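Local coordinates for protein beta-porphyranase A (Bacteroides plebeius, PDB 4AW7) that hydrolyses the beta-1,4 linkages between beta-D-galactopyranose and alpha-L-galactopyranose-6-sulfate in the red-seaweed polysaccharide porphyran, at residues E323-I326 with Y332-Y335; L67-W72 with I270-G275; F340-P345 with T351-N356; T49-K54 with S99-I104. One frame throughout, in Å; residues are numbered along the deposited sequence.

Interaction 1: E323-I326 with Y332-Y335; sequences EWHI and YTSY. With L6S (6-O-sulfo-alpha-L-galactopyranose), chain B; GAL (beta-D-galactopyranose), chain C; GLA (alpha-D-galactopyranose), chain D; GAL (beta-D-galactopyranose), chain E.
Trp324 and Tyr335 meet in an edge-to-face aromatic pair beside the bound porphyran oligosaccharide. The benzo edge of Trp324 is directed at the phenol face, with the six-membered ring and the Tyr335 ring 5.1 Å apart between centroids and their planes at 55°. In the middle of the 3-10 turn 323-325, CG of Trp324 lies between its own N and C (chi1 58°), which turns the indole out to the substrate. One indole face carries the galactose of chain C, its C5 over the ring, while CB of His325 covers the opposite face. Trp324 NE1 gives a weak, bent hydrogen bond to O3S of the sulfated galactose of chain B (3.0 Å), and on the same sugar O6 lies 3.2 Å from Tyr335 CE2. Both rings belong to the glycan pocket, and Trp324 is an established substrate-binding residue. His325 follows, buried and held at both ring nitrogens. ND1 donates to Thr333 O (2.8 Å, 165° at the hydrogen) in the imidazole plane but from above the carbonyl plane, and NE2 bonds Asp283. With its rotation thus fixed, the imidazole presents a face to Tyr335 CB, 4.1 Å from the ring centroid, in a CH-pi contact. Ile326 ends the segment: its CA-H points at Thr333 O (3.6 Å), CG2 rests against Tyr332 O, and CD1 reaches Ser334 OG. The whole contact lies within the loop between strands 311-316 and 340-342; Ile326 and Ser334 pack on Pro342 of the latter strand, and Tyr335 touches Phe317 just past the former.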
# COMPACT_ATOMS: atom_id res chain seq x y z
N GLU A 323 -10.35 -22.89 -2.97
CA GLU A 323 -11.15 -24.14 -2.85
C GLU A 323 -11.25 -24.60 -1.42
O GLU A 323 -12.22 -25.28 -1.09
CB GLU A 323 -10.57 -25.26 -3.72
CG GLU A 323 -10.60 -24.91 -5.17
CD GLU A 323 -10.19 -26.01 -6.09
OE1 GLU A 323 -10.81 -27.07 -5.99
OE2 GLU A 323 -9.28 -25.76 -6.92
N TRP A 324 -10.26 -24.28 -0.61
CA TRP A 324 -10.26 -24.59 0.82
C TRP A 324 -11.54 -24.14 1.53
O TRP A 324 -11.90 -24.72 2.57
CB TRP A 324 -9.00 -23.98 1.50
CG TRP A 324 -8.92 -22.49 1.32
CD1 TRP A 324 -8.26 -21.82 0.33
CD2 TRP A 324 -9.59 -21.49 2.09
NE1 TRP A 324 -8.46 -20.48 0.45
CE2 TRP A 324 -9.26 -20.23 1.53
CE3 TRP A 324 -10.42 -21.52 3.22
CZ2 TRP A 324 -9.73 -19.04 2.03
CZ3 TRP A 324 -10.89 -20.33 3.73
CH2 TRP A 324 -10.57 -19.10 3.12
N HIS A 325 -12.22 -23.12 1.02
CA HIS A 325 -13.42 -22.57 1.68
C HIS A 325 -14.67 -23.38 1.34
O HIS A 325 -15.70 -23.25 2.03
CB HIS A 325 -13.65 -21.11 1.25
CG HIS A 325 -14.71 -20.38 2.05
ND1 HIS A 325 -16.05 -20.39 1.73
CD2 HIS A 325 -14.58 -19.53 3.09
CE1 HIS A 325 -16.71 -19.61 2.57
NE2 HIS A 325 -15.85 -19.09 3.42
N ILE A 326 -14.61 -24.11 0.23
CA ILE A 326 -15.82 -24.67 -0.38
C ILE A 326 -16.08 -26.04 0.26
O ILE A 326 -15.65 -27.06 -0.24
CB ILE A 326 -15.69 -24.78 -1.91
CG1 ILE A 326 -15.29 -23.44 -2.53
CG2 ILE A 326 -17.00 -25.27 -2.52
CD1 ILE A 326 -15.02 -23.48 -3.97
N TYR A 332 -20.87 -24.98 1.05
CA TYR A 332 -20.25 -24.96 -0.29
C TYR A 332 -20.15 -23.56 -0.92
O TYR A 332 -20.03 -23.43 -2.15
CB TYR A 332 -20.98 -25.92 -1.24
CG TYR A 332 -20.98 -27.33 -0.73
CD1 TYR A 332 -19.83 -28.13 -0.81
CD2 TYR A 332 -22.10 -27.85 -0.09
CE1 TYR A 332 -19.82 -29.43 -0.32
CE2 TYR A 332 -22.10 -29.15 0.41
CZ TYR A 332 -20.96 -29.94 0.29
OH TYR A 332 -20.98 -31.23 0.79
N THR A 333 -20.17 -22.53 -0.08
CA THR A 333 -19.95 -21.20 -0.55
C THR A 333 -18.46 -20.96 -0.82
O THR A 333 -17.58 -21.59 -0.24
CB THR A 333 -20.45 -20.13 0.45
OG1 THR A 333 -19.75 -20.25 1.69
CG2 THR A 333 -21.94 -20.24 0.66
N SER A 334 -18.22 -20.00 -1.72
CA SER A 334 -16.88 -19.50 -1.98
C SER A 334 -16.52 -18.43 -0.95
O SER A 334 -17.40 -17.84 -0.30
CB SER A 334 -16.83 -18.92 -3.38
OG SER A 334 -16.91 -19.96 -4.35
N TYR A 335 -15.22 -18.21 -0.78
CA TYR A 335 -14.71 -17.14 0.08
C TYR A 335 -14.93 -15.80 -0.61
O TYR A 335 -14.79 -15.69 -1.82
CB TYR A 335 -13.22 -17.37 0.32
CG TYR A 335 -12.56 -16.43 1.27
CD1 TYR A 335 -13.06 -16.19 2.54
CD2 TYR A 335 -11.37 -15.81 0.93
CE1 TYR A 335 -12.40 -15.34 3.43
CE2 TYR A 335 -10.71 -14.95 1.80
CZ TYR A 335 -11.22 -14.71 3.05
OH TYR A 335 -10.54 -13.87 3.90
O1S L6S B . -6.24 -15.84 -0.45
O2S L6S B . -8.57 -16.59 -0.58
O3S L6S B . -6.85 -17.98 0.48
C1 L6S B . -6.15 -14.08 5.61
C2 L6S B . -6.31 -15.33 6.44
C3 L6S B . -7.55 -16.11 5.96
C4 L6S B . -7.36 -16.45 4.43
C5 L6S B . -7.12 -15.14 3.67
C6 L6S B . -6.59 -15.45 2.26
O2 L6S B . -6.37 -15.03 7.85
O3 L6S B . -7.76 -17.31 6.72
O4 L6S B . -6.23 -17.33 4.31
O5 L6S B . -6.09 -14.32 4.23
O6 L6S B . -7.66 -15.96 1.48
S1 L6S B . -7.31 -16.60 0.14
C1 GAL C . -6.56 -18.66 3.94
C2 GAL C . -5.32 -19.28 3.33
C3 GAL C . -5.66 -20.74 3.04
C4 GAL C . -6.06 -21.47 4.32
C5 GAL C . -7.21 -20.68 4.94
C6 GAL C . -7.67 -21.28 6.24
O2 GAL C . -4.88 -18.59 2.16
O3 GAL C . -4.50 -21.30 2.46
O4 GAL C . -4.97 -21.55 5.24
O5 GAL C . -6.80 -19.32 5.16
O6 GAL C . -8.71 -20.50 6.77
C1 GLA D . -6.88 -9.74 7.20
C2 GLA D . -6.61 -11.25 7.06
C3 GLA D . -7.35 -11.83 5.87
C4 GLA D . -8.78 -11.37 5.81
C5 GLA D . -8.83 -9.83 5.86
C6 GLA D . -10.28 -9.34 5.49
O1 GLA D . -6.19 -8.91 6.37
O2 GLA D . -5.16 -11.48 6.98
O3 GLA D . -7.42 -13.23 5.94
O4 GLA D . -9.52 -11.93 6.91
O5 GLA D . -8.27 -9.46 7.20
O6 GLA D . -10.34 -9.11 4.02
C1 GAL E . -6.88 -9.74 7.20
C2 GAL E . -6.61 -11.25 7.06
C3 GAL E . -7.35 -11.83 5.87
C4 GAL E . -8.78 -11.37 5.81
C5 GAL E . -8.83 -9.83 5.86
C6 GAL E . -10.28 -9.34 5.49
O1 GAL E . -6.17 -9.27 8.41
O2 GAL E . -5.16 -11.48 6.98
O3 GAL E . -7.42 -13.23 5.94
O4 GAL E . -9.52 -11.93 6.91
O5 GAL E . -8.27 -9.46 7.20
O6 GAL E . -10.34 -9.11 4.02

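Interaction 2: L67-W72 with I270-G275; sequences LGRKFW and ISEFGG. With GLA (alpha-D-galactopyranose), chain D; GAL (beta-D-galactopyranose), chain F; GAL (beta-D-galactopyranose), chain E; L6S (6-O-sulfo-alpha-L-galactopyranose), chain G.
Arg69 swings its CG anti to the backbone N (chi1 -166°) and bends at chi2, while Glu272 sets CG beside its own N and then runs extended, so that the two side chains cross at about a right angle. NH1 of Arg69 donates to OE2 of Glu272 over 2.8 Å in a salt bridge. The bond is bent, 145° at the hydrogen, and uses the anti lone pair of OE2; the two flat groups stand 68° apart. Ser271 CB lies over one face of the guanidinium, 3.6 Å from Arg69 NE. Both segments belong to the parallel sheet of the (beta/alpha)8-type catalytic barrel, on strands 66-71 and 268-276, which are not neighbours, so the arginine spans the barrel interior to the assigned nucleophile Glu272. Glu142 pairs with Arg69 NH2 and accepts from Ser271 OG, and Arg69 also bonds Asn145 and His47, fixing the guanidinium. Glu272 OE1 is bonded to Tyr231, and its OE2 lies 2.6 Å from O2 of the galactose of chain E. Just past strand 66-71, Trp72 carries the galactose of chain F over its ring, C5 above the centre, and NE1 donates to O3S of the sulfated galactose of chain G (2.9 Å).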
# COMPACT_ATOMS: atom_id res chain seq x y z
N LEU A 67 2.20 -12.30 -8.88
CA LEU A 67 1.93 -12.88 -7.55
C LEU A 67 2.69 -12.09 -6.50
O LEU A 67 3.63 -11.38 -6.82
CB LEU A 67 2.42 -14.34 -7.54
CG LEU A 67 1.90 -15.17 -8.72
CD1 LEU A 67 2.61 -16.54 -8.62
CD2 LEU A 67 0.37 -15.30 -8.78
N GLY A 68 2.33 -12.17 -5.23
CA GLY A 68 1.21 -12.89 -4.70
C GLY A 68 1.49 -13.21 -3.25
O GLY A 68 2.37 -12.62 -2.67
N ARG A 69 0.72 -14.11 -2.66
CA ARG A 69 0.82 -14.39 -1.22
C ARG A 69 0.28 -15.79 -0.96
O ARG A 69 -0.68 -16.20 -1.59
CB ARG A 69 0.08 -13.31 -0.39
CG ARG A 69 0.39 -13.30 1.09
CD ARG A 69 0.32 -11.92 1.62
NE ARG A 69 0.53 -11.72 3.06
CZ ARG A 69 -0.45 -11.56 3.94
NH1 ARG A 69 -1.71 -11.81 3.62
NH2 ARG A 69 -0.14 -11.16 5.17
N LYS A 70 0.92 -16.48 -0.01
CA LYS A 70 0.56 -17.83 0.35
C LYS A 70 0.78 -18.05 1.83
O LYS A 70 1.82 -17.67 2.34
CB LYS A 70 1.47 -18.79 -0.43
CG LYS A 70 1.35 -20.21 -0.09
CD LYS A 70 0.17 -20.81 -0.74
CE LYS A 70 0.34 -22.33 -0.92
NZ LYS A 70 -0.93 -22.87 -1.55
N PHE A 71 -0.18 -18.71 2.46
CA PHE A 71 -0.06 -19.13 3.86
C PHE A 71 0.61 -20.49 3.94
O PHE A 71 -0.03 -21.54 4.05
CB PHE A 71 -1.43 -19.14 4.51
CG PHE A 71 -1.92 -17.76 4.85
CD1 PHE A 71 -2.43 -16.91 3.91
CD2 PHE A 71 -1.79 -17.29 6.14
CE1 PHE A 71 -2.83 -15.64 4.26
CE2 PHE A 71 -2.22 -16.03 6.50
CZ PHE A 71 -2.72 -15.21 5.57
N TRP A 72 1.91 -20.48 3.80
CA TRP A 72 2.73 -21.68 3.97
C TRP A 72 4.17 -21.25 4.08
O TRP A 72 4.58 -20.31 3.42
CB TRP A 72 2.58 -22.63 2.79
CG TRP A 72 2.95 -24.06 3.20
CD1 TRP A 72 4.11 -24.72 2.94
CD2 TRP A 72 2.13 -24.96 3.97
NE1 TRP A 72 4.04 -25.99 3.46
CE2 TRP A 72 2.85 -26.15 4.11
CE3 TRP A 72 0.86 -24.86 4.53
CZ2 TRP A 72 2.32 -27.25 4.80
CZ3 TRP A 72 0.33 -25.94 5.20
CH2 TRP A 72 1.06 -27.11 5.35
N ILE A 270 2.58 -3.63 1.24
CA ILE A 270 1.17 -3.63 1.57
C ILE A 270 0.65 -5.01 1.20
O ILE A 270 0.26 -5.27 0.07
CB ILE A 270 0.38 -2.48 0.90
CG1 ILE A 270 1.09 -1.14 1.10
CG2 ILE A 270 -1.07 -2.48 1.37
CD1 ILE A 270 1.36 -0.78 2.60
N SER A 271 0.77 -5.93 2.16
CA SER A 271 0.56 -7.33 1.83
C SER A 271 -0.90 -7.74 1.63
O SER A 271 -1.16 -8.82 1.11
CB SER A 271 1.29 -8.24 2.85
OG SER A 271 0.94 -7.88 4.16
N GLU A 272 -1.83 -6.85 2.01
CA GLU A 272 -3.24 -6.92 1.63
C GLU A 272 -3.80 -5.51 1.57
O GLU A 272 -3.55 -4.72 2.46
CB GLU A 272 -4.11 -7.66 2.65
CG GLU A 272 -3.66 -9.08 3.03
CD GLU A 272 -4.46 -9.67 4.16
OE1 GLU A 272 -5.57 -9.18 4.45
OE2 GLU A 272 -3.99 -10.63 4.80
N PHE A 273 -4.55 -5.19 0.53
CA PHE A 273 -5.37 -3.98 0.54
C PHE A 273 -6.71 -4.23 -0.15
O PHE A 273 -6.78 -4.94 -1.14
CB PHE A 273 -4.67 -2.74 0.00
CG PHE A 273 -4.32 -2.72 -1.47
CD1 PHE A 273 -3.12 -3.30 -1.95
CD2 PHE A 273 -5.14 -2.09 -2.40
CE1 PHE A 273 -2.77 -3.19 -3.28
CE2 PHE A 273 -4.76 -1.98 -3.73
CZ PHE A 273 -3.60 -2.52 -4.17
N GLY A 274 -7.76 -3.63 0.37
CA GLY A 274 -9.06 -3.82 -0.22
C GLY A 274 -10.18 -3.26 0.63
O GLY A 274 -10.01 -2.27 1.34
N GLY A 275 -11.33 -3.93 0.57
CA GLY A 275 -12.52 -3.53 1.30
C GLY A 275 -13.09 -4.71 2.04
O GLY A 275 -12.95 -5.88 1.61
C1 GLA D . -6.88 -9.74 7.20
C2 GLA D . -6.61 -11.25 7.06
C3 GLA D . -7.35 -11.83 5.87
C4 GLA D . -8.78 -11.37 5.81
C5 GLA D . -8.83 -9.83 5.86
C6 GLA D . -10.28 -9.34 5.49
O1 GLA D . -6.19 -8.91 6.37
O2 GLA D . -5.16 -11.48 6.98
O3 GLA D . -7.42 -13.23 5.94
O4 GLA D . -9.52 -11.93 6.91
O5 GLA D . -8.27 -9.46 7.20
O6 GLA D . -10.34 -9.11 4.02
C1 GAL F . -1.50 -26.67 1.66
C2 GAL F . -1.75 -28.16 1.85
C3 GAL F . -0.47 -28.80 2.36
C4 GAL F . 0.69 -28.45 1.44
C5 GAL F . 0.80 -26.93 1.24
C6 GAL F . 1.90 -26.50 0.28
O2 GAL F . -2.77 -28.30 2.80
O3 GAL F . -0.68 -30.20 2.42
O4 GAL F . 0.52 -29.09 0.19
O5 GAL F . -0.44 -26.40 0.77
O6 GAL F . 2.00 -25.10 0.20
C1 GAL E . -6.88 -9.74 7.20
C2 GAL E . -6.61 -11.25 7.06
C3 GAL E . -7.35 -11.83 5.87
C4 GAL E . -8.78 -11.37 5.81
C5 GAL E . -8.83 -9.83 5.86
C6 GAL E . -10.28 -9.34 5.49
O1 GAL E . -6.17 -9.27 8.41
O2 GAL E . -5.16 -11.48 6.98
O3 GAL E . -7.42 -13.23 5.94
O4 GAL E . -9.52 -11.93 6.91
O5 GAL E . -8.27 -9.46 7.20
O6 GAL E . -10.34 -9.11 4.02
O1S L6S G . 5.88 -30.82 2.88
O2S L6S G . 4.75 -29.59 4.67
O3S L6S G . 5.19 -28.49 2.49
C1 L6S G . -0.26 -30.81 3.65
C2 L6S G . -0.87 -32.23 3.74
C3 L6S G . -0.35 -33.11 2.60
C4 L6S G . 1.20 -33.12 2.63
C5 L6S G . 1.73 -31.66 2.53
C6 L6S G . 3.23 -31.61 2.66
O2 L6S G . -2.30 -32.19 3.64
O3 L6S G . -0.82 -34.45 2.74
O4 L6S G . 1.65 -33.75 3.85
O5 L6S G . 1.17 -30.79 3.60
O6 L6S G . 3.63 -30.25 2.57
S1 L6S G . 4.86 -29.77 3.19

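Interaction 3: F340-P345 with T351-N356; sequences FIPDNP and TTWRLN
Pro342 and Trp353 face each other in a beta hairpin formed by strands 340-342 and 353-355, antiparallel with an angle of 150° between their directions. The proline is the bump: its CB sits over the six-membered ring of the indole, 3.7 Å from the centroid and 16° off the normal, a close CH-pi contact. CG2 of Thr351 lies over the same indole face, so the ring is roofed by two neighbouring knobs. One pair further along this side of the sheet, the roles of ring and knob change strands. Leu355, with CG anti to its N (chi1 -179°), lays CD1 over the face of Phe340, 4.0 Å from the ring centroid, and CB of Phe340 fills the step between the two aromatics by touching CE3 of Trp353. Helix 54-63 packs on Phe340, Trp353 and Leu355. Across the sheet, Ile341 and Arg354 run side by side, NH2 of Arg354 lying against Ile341 CB before pairing with Asp287. Their backbones exchange two hydrogen bonds as a hydrogen-bonded pair. Where the strands end, Asp343 N donates to Thr352 O (2.9 Å), and Thr351 OG1, itself donating to that carbonyl, accepts from Asn344 N at 2.7 Å. A water bridges the Ile341/Arg354 face, donating to Ile341 O and to Asp343 OD1 (2.8 Å) and accepting from Arg354 NE.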
# COMPACT_ATOMS: atom_id res chain seq x y z
N PHE A 340 -12.46 -16.62 -8.86
CA PHE A 340 -13.18 -17.63 -9.67
C PHE A 340 -14.22 -18.31 -8.78
O PHE A 340 -13.93 -18.64 -7.64
CB PHE A 340 -12.22 -18.70 -10.21
CG PHE A 340 -11.29 -18.24 -11.30
CD1 PHE A 340 -10.06 -17.64 -11.01
CD2 PHE A 340 -11.65 -18.41 -12.62
CE1 PHE A 340 -9.21 -17.25 -12.06
CE2 PHE A 340 -10.80 -18.05 -13.64
CZ PHE A 340 -9.61 -17.45 -13.37
N ILE A 341 -15.39 -18.58 -9.36
CA ILE A 341 -16.53 -19.16 -8.67
C ILE A 341 -16.90 -20.40 -9.47
O ILE A 341 -17.05 -20.33 -10.68
CB ILE A 341 -17.71 -18.18 -8.63
CG1 ILE A 341 -17.26 -16.83 -8.03
CG2 ILE A 341 -18.89 -18.80 -7.89
CD1 ILE A 341 -16.81 -16.84 -6.57
N PRO A 342 -17.06 -21.54 -8.78
CA PRO A 342 -17.37 -22.77 -9.54
C PRO A 342 -18.83 -22.80 -9.93
O PRO A 342 -19.69 -22.48 -9.12
CB PRO A 342 -17.03 -23.86 -8.55
CG PRO A 342 -17.39 -23.26 -7.21
CD PRO A 342 -16.94 -21.81 -7.34
N ASP A 343 -19.09 -23.25 -11.15
CA ASP A 343 -20.46 -23.42 -11.61
C ASP A 343 -21.21 -24.49 -10.79
O ASP A 343 -22.39 -24.32 -10.49
CB ASP A 343 -20.45 -23.69 -13.12
CG ASP A 343 -19.98 -22.46 -13.91
OD1 ASP A 343 -20.51 -21.37 -13.63
OD2 ASP A 343 -19.09 -22.57 -14.79
N ASN A 344 -20.51 -25.55 -10.40
CA ASN A 344 -21.05 -26.60 -9.54
C ASN A 344 -20.16 -26.85 -8.30
O ASN A 344 -19.23 -27.62 -8.34
CB ASN A 344 -21.20 -27.90 -10.34
CG ASN A 344 -21.85 -29.00 -9.54
OD1 ASN A 344 -22.04 -28.87 -8.32
ND2 ASN A 344 -22.19 -30.10 -10.20
N PRO A 345 -20.46 -26.17 -7.18
CA PRO A 345 -19.62 -26.25 -5.98
C PRO A 345 -19.51 -27.65 -5.34
O PRO A 345 -18.59 -27.91 -4.57
CB PRO A 345 -20.29 -25.27 -5.02
CG PRO A 345 -21.16 -24.44 -5.84
CD PRO A 345 -21.55 -25.21 -7.02
N THR A 351 -16.12 -29.32 -12.27
CA THR A 351 -16.86 -28.08 -12.54
C THR A 351 -16.09 -27.13 -13.46
O THR A 351 -14.86 -27.11 -13.45
CB THR A 351 -17.25 -27.33 -11.23
OG1 THR A 351 -18.13 -26.23 -11.53
CG2 THR A 351 -16.03 -26.85 -10.46
N THR A 352 -16.82 -26.38 -14.27
CA THR A 352 -16.24 -25.20 -14.90
C THR A 352 -16.19 -24.07 -13.84
O THR A 352 -16.90 -24.08 -12.86
CB THR A 352 -17.05 -24.76 -16.14
OG1 THR A 352 -18.42 -24.64 -15.78
CG2 THR A 352 -16.92 -25.75 -17.30
N TRP A 353 -15.33 -23.09 -14.11
CA TRP A 353 -15.08 -21.98 -13.20
C TRP A 353 -15.32 -20.68 -13.92
O TRP A 353 -14.91 -20.52 -15.07
CB TRP A 353 -13.64 -22.02 -12.69
CG TRP A 353 -13.36 -23.20 -11.81
CD1 TRP A 353 -13.00 -24.47 -12.24
CD2 TRP A 353 -13.46 -23.28 -10.39
NE1 TRP A 353 -12.83 -25.29 -11.17
CE2 TRP A 353 -13.11 -24.60 -10.02
CE3 TRP A 353 -13.74 -22.34 -9.38
CZ2 TRP A 353 -13.06 -25.00 -8.71
CZ3 TRP A 353 -13.69 -22.76 -8.07
CH2 TRP A 353 -13.38 -24.09 -7.75
N ARG A 354 -15.98 -19.76 -13.23
CA ARG A 354 -16.35 -18.46 -13.76
C ARG A 354 -15.44 -17.39 -13.14
O ARG A 354 -15.35 -17.26 -11.92
CB ARG A 354 -17.84 -18.16 -13.44
CG ARG A 354 -18.33 -16.76 -13.69
CD ARG A 354 -19.84 -16.64 -13.42
NE ARG A 354 -20.18 -16.76 -12.00
CZ ARG A 354 -20.13 -15.76 -11.13
NH1 ARG A 354 -19.73 -14.54 -11.51
NH2 ARG A 354 -20.49 -15.96 -9.86
N LEU A 355 -14.78 -16.63 -13.99
CA LEU A 355 -14.05 -15.43 -13.57
C LEU A 355 -15.05 -14.32 -13.24
O LEU A 355 -15.81 -13.91 -14.11
CB LEU A 355 -13.12 -15.05 -14.74
CG LEU A 355 -12.23 -13.85 -14.55
CD1 LEU A 355 -11.29 -14.05 -13.32
CD2 LEU A 355 -11.46 -13.61 -15.86
N ASN A 356 -15.07 -13.85 -11.99
CA ASN A 356 -16.06 -12.85 -11.57
C ASN A 356 -15.67 -11.42 -11.99
O ASN A 356 -14.61 -11.20 -12.59
CB ASN A 356 -16.41 -13.00 -10.09
CG ASN A 356 -15.26 -12.68 -9.16
OD1 ASN A 356 -14.48 -11.74 -9.41
ND2 ASN A 356 -15.19 -13.40 -8.03
O HOH W 1 -19.99 -19.76 -11.39

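Interaction 4: T49-K54 with S99-I104; sequences TSDDDK and SVKRYI. With K (potassium ion), chain H.
Thr49 loses the most surface here, and it does so through one methyl: CG2 meets the Tyr103 ring obliquely, 3.5 Å from CD2 and nearly as close to CG. Thr49 places OG1 between its N and C (chi1 59°), which turns CG2 beside the backbone N and toward the tyrosine. Lys101 makes the second point of contact, a salt bridge with Asp51. The lysine runs almost fully extended as far as CE and bends at its last torsion (chi4 88°), bringing NZ to within 2.8 Å of Asp51 OD2. The two side chains come from opposite directions, and the ammonium uses the syn lone pair of OD2, with OD1 farther off at 3.5 Å from NZ. Leu67 of strand 66-71 touches both Asp51 and Lys101, so an apolar side chain flanks this surface ion pair. Segment 99-104 is part of the parallel barrel sheet; it begins as a strand and turns a corner at Arg102 and Tyr103. Segment 49-54 is the loop between strand 45-46 and helix 54-63, with a type I turn from Ser50 to Asp53, whose side chain is the N-cap of that helix. Tyr103 projects from the corner and has two roles. While Thr49 covers its CB and CG end, its phenol oxygen binds the potassium ion, which lies in the plane of the ring at its edge, 2.9 Å from OH; Leu136 O is a further ligand. Thr49 OG1 also packs on CD of Lys70, a substrate-binding residue.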
# COMPACT_ATOMS: atom_id res chain seq x y z
N THR A 49 -0.82 -17.84 -5.05
CA THR A 49 0.33 -18.37 -5.79
C THR A 49 -0.11 -19.50 -6.74
O THR A 49 0.74 -20.29 -7.20
CB THR A 49 1.46 -18.85 -4.88
OG1 THR A 49 0.98 -19.88 -4.02
CG2 THR A 49 2.04 -17.71 -4.04
N SER A 50 -1.39 -19.51 -7.10
CA SER A 50 -1.95 -20.62 -7.89
C SER A 50 -1.70 -20.48 -9.39
O SER A 50 -2.60 -20.78 -10.20
CB SER A 50 -3.45 -20.71 -7.64
OG SER A 50 -3.71 -21.04 -6.32
N ASP A 51 -0.50 -20.08 -9.80
CA ASP A 51 -0.20 -19.99 -11.23
C ASP A 51 -0.11 -21.37 -11.87
O ASP A 51 -0.15 -21.45 -13.07
CB ASP A 51 1.04 -19.11 -11.50
CG ASP A 51 2.31 -19.58 -10.81
OD1 ASP A 51 2.28 -20.52 -9.99
OD2 ASP A 51 3.35 -18.95 -11.05
N ASP A 52 -0.05 -22.43 -11.07
CA ASP A 52 -0.05 -23.80 -11.57
C ASP A 52 -1.46 -24.32 -11.86
O ASP A 52 -1.63 -25.40 -12.38
CB ASP A 52 0.74 -24.73 -10.65
CG ASP A 52 0.20 -24.82 -9.25
OD1 ASP A 52 -0.58 -23.95 -8.83
OD2 ASP A 52 0.67 -25.77 -8.53
N ASP A 53 -2.49 -23.55 -11.54
CA ASP A 53 -3.86 -23.83 -11.91
C ASP A 53 -4.07 -23.34 -13.34
O ASP A 53 -3.70 -22.22 -13.68
CB ASP A 53 -4.85 -23.15 -10.94
CG ASP A 53 -6.27 -23.37 -11.31
OD1 ASP A 53 -6.82 -22.60 -12.13
OD2 ASP A 53 -6.84 -24.35 -10.83
N LYS A 54 -4.68 -24.15 -14.22
CA LYS A 54 -4.83 -23.76 -15.61
C LYS A 54 -5.65 -22.49 -15.78
O LYS A 54 -5.33 -21.65 -16.62
CB LYS A 54 -5.38 -24.90 -16.44
CG LYS A 54 -4.34 -25.96 -16.63
CD LYS A 54 -4.88 -27.14 -17.41
CE LYS A 54 -3.79 -28.15 -17.76
NZ LYS A 54 -4.38 -29.31 -18.47
N SER A 99 16.87 -20.32 -6.63
CA SER A 99 16.10 -19.37 -7.40
C SER A 99 15.03 -18.73 -6.52
O SER A 99 14.63 -19.30 -5.50
CB SER A 99 15.40 -20.06 -8.55
OG SER A 99 16.31 -20.48 -9.56
N VAL A 100 14.58 -17.56 -6.95
CA VAL A 100 13.63 -16.75 -6.19
C VAL A 100 12.34 -16.57 -6.96
O VAL A 100 12.36 -16.09 -8.11
CB VAL A 100 14.22 -15.37 -5.88
CG1 VAL A 100 13.21 -14.54 -5.13
CG2 VAL A 100 15.51 -15.47 -5.08
N LYS A 101 11.21 -16.97 -6.38
CA LYS A 101 9.90 -16.75 -6.96
C LYS A 101 9.27 -15.54 -6.29
O LYS A 101 9.22 -15.45 -5.05
CB LYS A 101 8.99 -17.95 -6.81
CG LYS A 101 7.69 -17.85 -7.61
CD LYS A 101 6.81 -19.09 -7.41
CE LYS A 101 5.47 -18.99 -8.07
NZ LYS A 101 5.57 -19.46 -9.44
N ARG A 102 8.75 -14.62 -7.08
CA ARG A 102 8.16 -13.41 -6.53
C ARG A 102 6.79 -13.70 -5.96
O ARG A 102 5.81 -13.87 -6.67
CB ARG A 102 8.08 -12.31 -7.56
CG ARG A 102 7.47 -11.02 -7.01
CD ARG A 102 7.66 -9.85 -7.98
NE ARG A 102 7.07 -8.63 -7.53
CZ ARG A 102 7.69 -7.72 -6.80
NH1 ARG A 102 8.88 -7.92 -6.29
NH2 ARG A 102 7.05 -6.60 -6.52
N TYR A 103 6.72 -13.74 -4.63
CA TYR A 103 5.48 -13.80 -3.84
C TYR A 103 5.89 -13.58 -2.39
O TYR A 103 7.09 -13.59 -2.06
CB TYR A 103 4.73 -15.12 -4.01
CG TYR A 103 5.31 -16.35 -3.35
CD1 TYR A 103 6.35 -17.04 -3.92
CD2 TYR A 103 4.81 -16.82 -2.14
CE1 TYR A 103 6.86 -18.19 -3.32
CE2 TYR A 103 5.30 -17.94 -1.54
CZ TYR A 103 6.33 -18.63 -2.13
OH TYR A 103 6.87 -19.75 -1.54
N ILE A 104 4.89 -13.40 -1.53
CA ILE A 104 5.07 -13.29 -0.10
C ILE A 104 4.60 -14.57 0.57
O ILE A 104 3.44 -14.95 0.45
CB ILE A 104 4.24 -12.13 0.48
CG1 ILE A 104 4.55 -10.79 -0.19
CG2 ILE A 104 4.41 -12.06 1.99
CD1 ILE A 104 3.53 -9.68 0.15
K K H . 8.86 -21.21 -3.07

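Interaction 2 is the buried one, a charged bridge across the barrel interior. Interactions 1 and 3 are partly buried and interaction 4 lies at the surface. Interactions 2 and 4 reach the same parallel sheet and join directly, Gly68 O and Lys70 N probably bonding the backbone of Ile104; their ion pairs differ in setting, one in a network of polar groups, the other a surface Lys-Asp pair. Interactions 1 and 3 follow one another along the chain and touch where Tyr332 meets Pro345; interaction 1 is an aromatic cluster with one imidazole bond, interaction 3 a hairpin of backbone bonds with CH-pi contacts on one face. Interactions 1 and 2 stand about 18 Å apart between centres yet contact the same galactose.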